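Local coordinates for uncharacterized protein (Bacteroides eggerthii, PDB 4GDZ) that is of unknown function, belongs to the DUF4251 family and binds a magnesium ion beside one strand of an antiparallel sheet, at residues A40-Q45 / I131-T136; N69-N74 / A142-N147. All blocks are in the same frame, centred on the assembly; numbering follows the deposited sequence.

Contact 1: residues A40-Q45 / I131-T136; sequences AALKAQ and IFLTLT
Leu-42, near the end of helix 28-44, pushes its isobutyl group against Leu-133 and Leu-135 on strand 128-135, and this trio makes up the whole contact. The two branches of Leu-42 divide the work: CD2 of Leu-42 lies 4.4 Å from CD1 of Leu-133, while CD1 of Leu-42 sits 4.2 Å from CD2 of Leu-135. The strand offers two leucines because residues two apart in an extended chain point the same way, with Thr-134 between them turned to the other face, where its OG1 is hydrogen-bonded to Gln-60 of the second subunit. On both strand leucines CG stands anti to the backbone N (chi1 176° in each), which extends the side chains out from the sheet toward the helix. Even so the backbones stay well apart, with CA of Leu-42 10.1 Å from CA of Leu-135.

The more enclosed side is the one facing the sheet. Phe-47 of strand 46-55 touches both Leu-42 and Leu-133, Ile-116 adds to the packing on Leu-42, and Leu-135 also rests against Tyr-35, Ala-38 and Val-39 of the same helix. Leu-42 nevertheless keeps part of its surface open to solvent. On the outer side, Ala-40, Lys-43 and Ala-44 are exposed, and the extended Lys-43 chain runs away from the strand. The helix stops just beyond, at Gln-45, where positive phi and a Schellman motif turn the chain into strand 46-55; N of Gln-45 bonds to O of Leu-42 at 3.0 Å.

With methyl groups alone meeting, and only 107 Å² buried, nothing here is directional: the end of the helix meets the strand by apolar packing alone, without a hydrogen bond or charge pair between the two segments.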
loop_
_atom_site.group_PDB
_atom_site.type_symbol
_atom_site.label_atom_id
_atom_site.label_comp_id
_atom_site.label_asym_id
_atom_site.label_seq_id
_atom_site.Cartn_x
_atom_site.Cartn_y
_atom_site.Cartn_z
ATOM N N ALA A 40 -26.125 0.975 -1.330
ATOM C CA ALA A 40 -27.458 0.413 -1.124
ATOM C C ALA A 40 -27.365 -1.086 -0.774
ATOM O O ALA A 40 -28.136 -1.564 0.048
ATOM C CB ALA A 40 -28.353 0.635 -2.344
ATOM N N ALA A 41 -26.427 -1.826 -1.375
ATOM C CA ALA A 41 -26.280 -3.267 -1.070
ATOM C C ALA A 41 -25.823 -3.485 0.390
ATOM O O ALA A 41 -26.361 -4.350 1.087
ATOM C CB ALA A 41 -25.309 -3.933 -2.037
ATOM N N LEU A 42 -24.839 -2.702 0.845
ATOM C CA LEU A 42 -24.385 -2.757 2.249
ATOM C C LEU A 42 -25.532 -2.436 3.171
ATOM O O LEU A 42 -25.748 -3.143 4.142
ATOM C CB LEU A 42 -23.281 -1.744 2.533
ATOM C CG LEU A 42 -21.912 -2.063 1.953
ATOM C CD1 LEU A 42 -21.007 -0.834 2.097
ATOM C CD2 LEU A 42 -21.309 -3.303 2.633
ATOM N N LYS A 43 -26.287 -1.382 2.849
ATOM C CA LYS A 43 -27.423 -0.995 3.684
ATOM C C LYS A 43 -28.520 -2.083 3.734
ATOM O O LYS A 43 -29.116 -2.301 4.777
ATOM C CB LYS A 43 -28.013 0.356 3.250
ATOM C CG LYS A 43 -28.715 1.077 4.392
ATOM C CD LYS A 43 -29.657 2.167 3.918
ATOM C CE LYS A 43 -30.607 2.586 5.028
ATOM N NZ LYS A 43 -31.728 3.399 4.492
ATOM N N ALA A 44 -28.774 -2.769 2.622
ATOM C CA ALA A 44 -29.690 -3.924 2.602
ATOM C C ALA A 44 -29.125 -5.189 3.292
ATOM O O ALA A 44 -29.862 -6.145 3.537
ATOM C CB ALA A 44 -30.093 -4.241 1.158
ATOM N N GLN A 45 -27.822 -5.213 3.597
ATOM C CA GLN A 45 -27.145 -6.449 4.052
ATOM C C GLN A 45 -27.346 -7.573 3.046
ATOM O O GLN A 45 -27.590 -8.712 3.409
ATOM C CB GLN A 45 -27.620 -6.873 5.438
ATOM C CG GLN A 45 -27.392 -5.783 6.463
ATOM C CD GLN A 45 -27.652 -6.225 7.887
ATOM O OE1 GLN A 45 -27.911 -7.394 8.157
ATOM N NE2 GLN A 45 -27.584 -5.279 8.812
ATOM N N ILE A 131 -14.388 -9.994 9.939
ATOM C CA ILE A 131 -14.289 -9.358 8.624
ATOM C C ILE A 131 -14.252 -7.831 8.795
ATOM O O ILE A 131 -15.079 -7.288 9.522
ATOM C CB ILE A 131 -15.533 -9.685 7.761
ATOM C CG1 ILE A 131 -15.893 -11.194 7.818
ATOM C CG2 ILE A 131 -15.323 -9.191 6.332
ATOM C CD1 ILE A 131 -14.846 -12.132 7.262
ATOM N N PHE A 132 -13.341 -7.162 8.111
ATOM C CA PHE A 132 -13.285 -5.700 8.058
ATOM C C PHE A 132 -13.263 -5.300 6.590
ATOM O O PHE A 132 -12.421 -5.747 5.833
ATOM C CB PHE A 132 -12.051 -5.157 8.785
ATOM C CG PHE A 132 -11.899 -3.638 8.708
ATOM C CD1 PHE A 132 -12.852 -2.789 9.285
ATOM C CD2 PHE A 132 -10.864 -3.066 7.993
ATOM C CE1 PHE A 132 -12.747 -1.411 9.190
ATOM C CE2 PHE A 132 -10.738 -1.688 7.918
ATOM C CZ PHE A 132 -11.687 -0.857 8.509
ATOM N N LEU A 133 -14.195 -4.446 6.200
ATOM C CA LEU A 133 -14.403 -4.073 4.803
ATOM C C LEU A 133 -14.409 -2.560 4.681
ATOM O O LEU A 133 -15.048 -1.864 5.481
ATOM C CB LEU A 133 -15.732 -4.687 4.326
ATOM C CG LEU A 133 -16.314 -4.426 2.935
ATOM C CD1 LEU A 133 -17.475 -5.383 2.714
ATOM C CD2 LEU A 133 -16.798 -2.992 2.812
ATOM N N THR A 134 -13.701 -2.042 3.668
ATOM C CA THR A 134 -13.631 -0.614 3.421
ATOM C C THR A 134 -13.997 -0.348 1.960
ATOM O O THR A 134 -13.640 -1.122 1.069
ATOM C CB THR A 134 -12.237 -0.026 3.702
ATOM O OG1 THR A 134 -11.285 -0.697 2.863
ATOM C CG2 THR A 134 -11.879 -0.185 5.184
ATOM N N LEU A 135 -14.753 0.722 1.748
ATOM C CA LEU A 135 -15.202 1.156 0.422
ATOM C C LEU A 135 -14.868 2.627 0.303
ATOM O O LEU A 135 -15.331 3.437 1.096
ATOM C CB LEU A 135 -16.728 0.930 0.263
ATOM C CG LEU A 135 -17.426 1.398 -1.027
ATOM C CD1 LEU A 135 -17.033 0.517 -2.196
ATOM C CD2 LEU A 135 -18.946 1.413 -0.860
ATOM N N THR A 136 -14.070 2.980 -0.688
ATOM C CA THR A 136 -13.784 4.382 -0.980
ATOM C C THR A 136 -14.904 4.995 -1.877
ATOM O O THR A 136 -15.446 4.329 -2.772
ATOM C CB THR A 136 -12.377 4.523 -1.608
ATOM O OG1 THR A 136 -11.408 4.069 -0.652
ATOM C CG2 THR A 136 -12.043 5.991 -1.965
#

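Contact 2: residues N69-N74 / A142-N147; sequences NFVLVN and ATVTIN. With MG (magnesium ion), chain B.
Val-71 places CG2 anti to its own carbonyl carbon, beside the backbone N, and this methyl reaches across to Val-144 and Ile-146. Ile-146 answers with CG1 also beside its backbone N (chi1 -58°), and a second torsion of 146°, short of a staggered value, swings CD1 forward until the two side chains meet tip to tip. CG2 of Val-71 is 4.2 Å from CD1 of Ile-146 and equally 4.2 Å from CG2 of Val-144, so one methyl sits against two neighbours from the same face of the strand. Val-80 and Val-82 of strand 77-85 and Ile-131 of strand 128-135 extend the apolar cluster around them.

Next along, Asn-147 points the other way, and OD1 of Asn-147 binds the magnesium ion at 2.3 Å; the backbone oxygens of Pro-148, Asn-151 and Asn-153 supply the other three protein ligands.

No backbone bond joins the two segments. Two strands, 46-55 and 155-163, lie between theirs in the sheet, and side chains meet across the interior instead, consistent with an antiparallel sheet that curls round a hydrophobic core.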
loop_
_atom_site.group_PDB
_atom_site.type_symbol
_atom_site.label_atom_id
_atom_site.label_comp_id
_atom_site.label_asym_id
_atom_site.label_seq_id
_atom_site.Cartn_x
_atom_site.Cartn_y
_atom_site.Cartn_z
ATOM N N ASN A 69 -12.999 -16.836 -3.997
ATOM C CA ASN A 69 -12.485 -15.714 -3.213
ATOM C C ASN A 69 -13.540 -14.604 -3.115
ATOM O O ASN A 69 -13.615 -13.691 -3.961
ATOM C CB ASN A 69 -11.173 -15.199 -3.816
ATOM C CG ASN A 69 -10.035 -16.167 -3.630
ATOM O OD1 ASN A 69 -9.484 -16.288 -2.529
ATOM N ND2 ASN A 69 -9.705 -16.917 -4.690
ATOM N N PHE A 70 -14.414 -14.739 -2.131
ATOM C CA PHE A 70 -15.530 -13.841 -1.965
ATOM C C PHE A 70 -16.065 -13.814 -0.537
ATOM O O PHE A 70 -15.832 -14.723 0.258
ATOM C CB PHE A 70 -16.668 -14.192 -2.943
ATOM C CG PHE A 70 -17.308 -15.535 -2.658
ATOM C CD1 PHE A 70 -18.348 -15.630 -1.765
ATOM C CD2 PHE A 70 -16.823 -16.698 -3.254
ATOM C CE1 PHE A 70 -18.900 -16.862 -1.466
ATOM C CE2 PHE A 70 -17.370 -17.928 -2.971
ATOM C CZ PHE A 70 -18.402 -18.007 -2.066
ATOM N N VAL A 71 -16.814 -12.749 -0.253
ATOM C CA VAL A 71 -17.573 -12.597 0.985
ATOM C C VAL A 71 -19.003 -12.251 0.576
ATOM O O VAL A 71 -19.263 -11.246 -0.108
ATOM C CB VAL A 71 -16.983 -11.511 1.925
ATOM C CG1 VAL A 71 -17.874 -11.378 3.165
ATOM C CG2 VAL A 71 -15.537 -11.853 2.334
ATOM N N LEU A 72 -19.923 -13.123 0.966
ATOM C CA LEU A 72 -21.345 -12.993 0.653
ATOM C C LEU A 72 -22.124 -12.824 1.940
ATOM O O LEU A 72 -21.944 -13.595 2.885
ATOM C CB LEU A 72 -21.837 -14.240 -0.079
ATOM C CG LEU A 72 -23.311 -14.251 -0.540
ATOM C CD1 LEU A 72 -23.463 -15.071 -1.813
ATOM C CD2 LEU A 72 -24.189 -14.791 0.557
ATOM N N VAL A 73 -22.979 -11.804 1.986
ATOM C CA VAL A 73 -23.842 -11.564 3.121
ATOM C C VAL A 73 -25.249 -11.444 2.560
ATOM O O VAL A 73 -25.495 -10.695 1.599
ATOM C CB VAL A 73 -23.440 -10.308 3.932
ATOM C CG1 VAL A 73 -24.529 -9.956 4.955
ATOM C CG2 VAL A 73 -22.084 -10.529 4.618
ATOM N N ASN A 74 -26.160 -12.223 3.126
ATOM C CA ASN A 74 -27.569 -12.163 2.741
ATOM C C ASN A 74 -28.421 -12.177 3.988
ATOM O O ASN A 74 -28.760 -13.240 4.502
ATOM C CB ASN A 74 -27.951 -13.314 1.825
ATOM C CG ASN A 74 -29.362 -13.166 1.278
ATOM O OD1 ASN A 74 -30.078 -12.214 1.604
ATOM N ND2 ASN A 74 -29.754 -14.094 0.431
ATOM N N ALA A 142 -13.514 -2.429 -3.165
ATOM C CA ALA A 142 -13.485 -2.554 -1.720
ATOM C C ALA A 142 -12.356 -3.477 -1.355
ATOM O O ALA A 142 -11.962 -4.334 -2.142
ATOM C CB ALA A 142 -14.812 -3.108 -1.214
ATOM N N THR A 143 -11.855 -3.298 -0.150
ATOM C CA THR A 143 -10.795 -4.106 0.411
ATOM C C THR A 143 -11.333 -4.782 1.653
ATOM O O THR A 143 -12.053 -4.153 2.458
ATOM C CB THR A 143 -9.585 -3.210 0.751
ATOM O OG1 THR A 143 -9.193 -2.561 -0.467
ATOM C CG2 THR A 143 -8.406 -4.017 1.334
ATOM N N VAL A 144 -11.017 -6.060 1.810
ATOM C CA VAL A 144 -11.537 -6.821 2.930
ATOM C C VAL A 144 -10.373 -7.527 3.615
ATOM O O VAL A 144 -9.498 -8.066 2.942
ATOM C CB VAL A 144 -12.653 -7.798 2.450
ATOM C CG1 VAL A 144 -12.118 -8.896 1.499
ATOM C CG2 VAL A 144 -13.326 -8.465 3.623
ATOM N N THR A 145 -10.380 -7.534 4.948
ATOM C CA THR A 145 -9.483 -8.358 5.751
ATOM C C THR A 145 -10.281 -9.394 6.485
ATOM O O THR A 145 -11.301 -9.072 7.135
ATOM C CB THR A 145 -8.716 -7.450 6.765
ATOM O OG1 THR A 145 -7.988 -6.486 5.993
ATOM C CG2 THR A 145 -7.728 -8.262 7.690
ATOM N N ILE A 146 -9.822 -10.632 6.383
ATOM C CA ILE A 146 -10.461 -11.803 6.946
ATOM C C ILE A 146 -9.555 -12.416 7.986
ATOM O O ILE A 146 -8.394 -12.794 7.704
ATOM C CB ILE A 146 -10.812 -12.829 5.818
ATOM C CG1 ILE A 146 -11.738 -12.162 4.767
ATOM C CG2 ILE A 146 -11.462 -14.106 6.384
ATOM C CD1 ILE A 146 -11.537 -12.629 3.349
ATOM N N ASN A 147 -10.096 -12.561 9.191
ATOM C CA ASN A 147 -9.351 -13.050 10.335
ATOM C C ASN A 147 -10.031 -14.272 10.942
ATOM O O ASN A 147 -10.938 -14.116 11.768
ATOM C CB ASN A 147 -9.206 -11.901 11.371
ATOM C CG ASN A 147 -8.380 -12.284 12.587
ATOM O OD1 ASN A 147 -7.834 -13.369 12.677
ATOM N ND2 ASN A 147 -8.309 -11.376 13.552
HETATM MG MG MG B . -6.775 -15.414 12.214
#

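Strand 128-135 of contact 1 and strand 141-148 of contact 2 are neighbours in the sheet, and backbone bonds stitch them together: O of Phe-132 to N of Thr-145 at 2.9 Å, and N of Thr-134 to O of Thr-143, also 2.9 Å. Contact centres lie about 10 Å apart. Inside the curve the apolar layers join where Ile-131 packs on Val-144; contact 1 packs the end of the helix at the side of a core whose middle holds contact 2. Both contacts reach the second subunit, contact 2 through OG1 of Thr-145, bonded to NE2 of its Gln-60. Of the two, only contact 2 reaches the magnesium ion, through Asn-147; the ion lies 10.4 Å from CD1 of Ile-146.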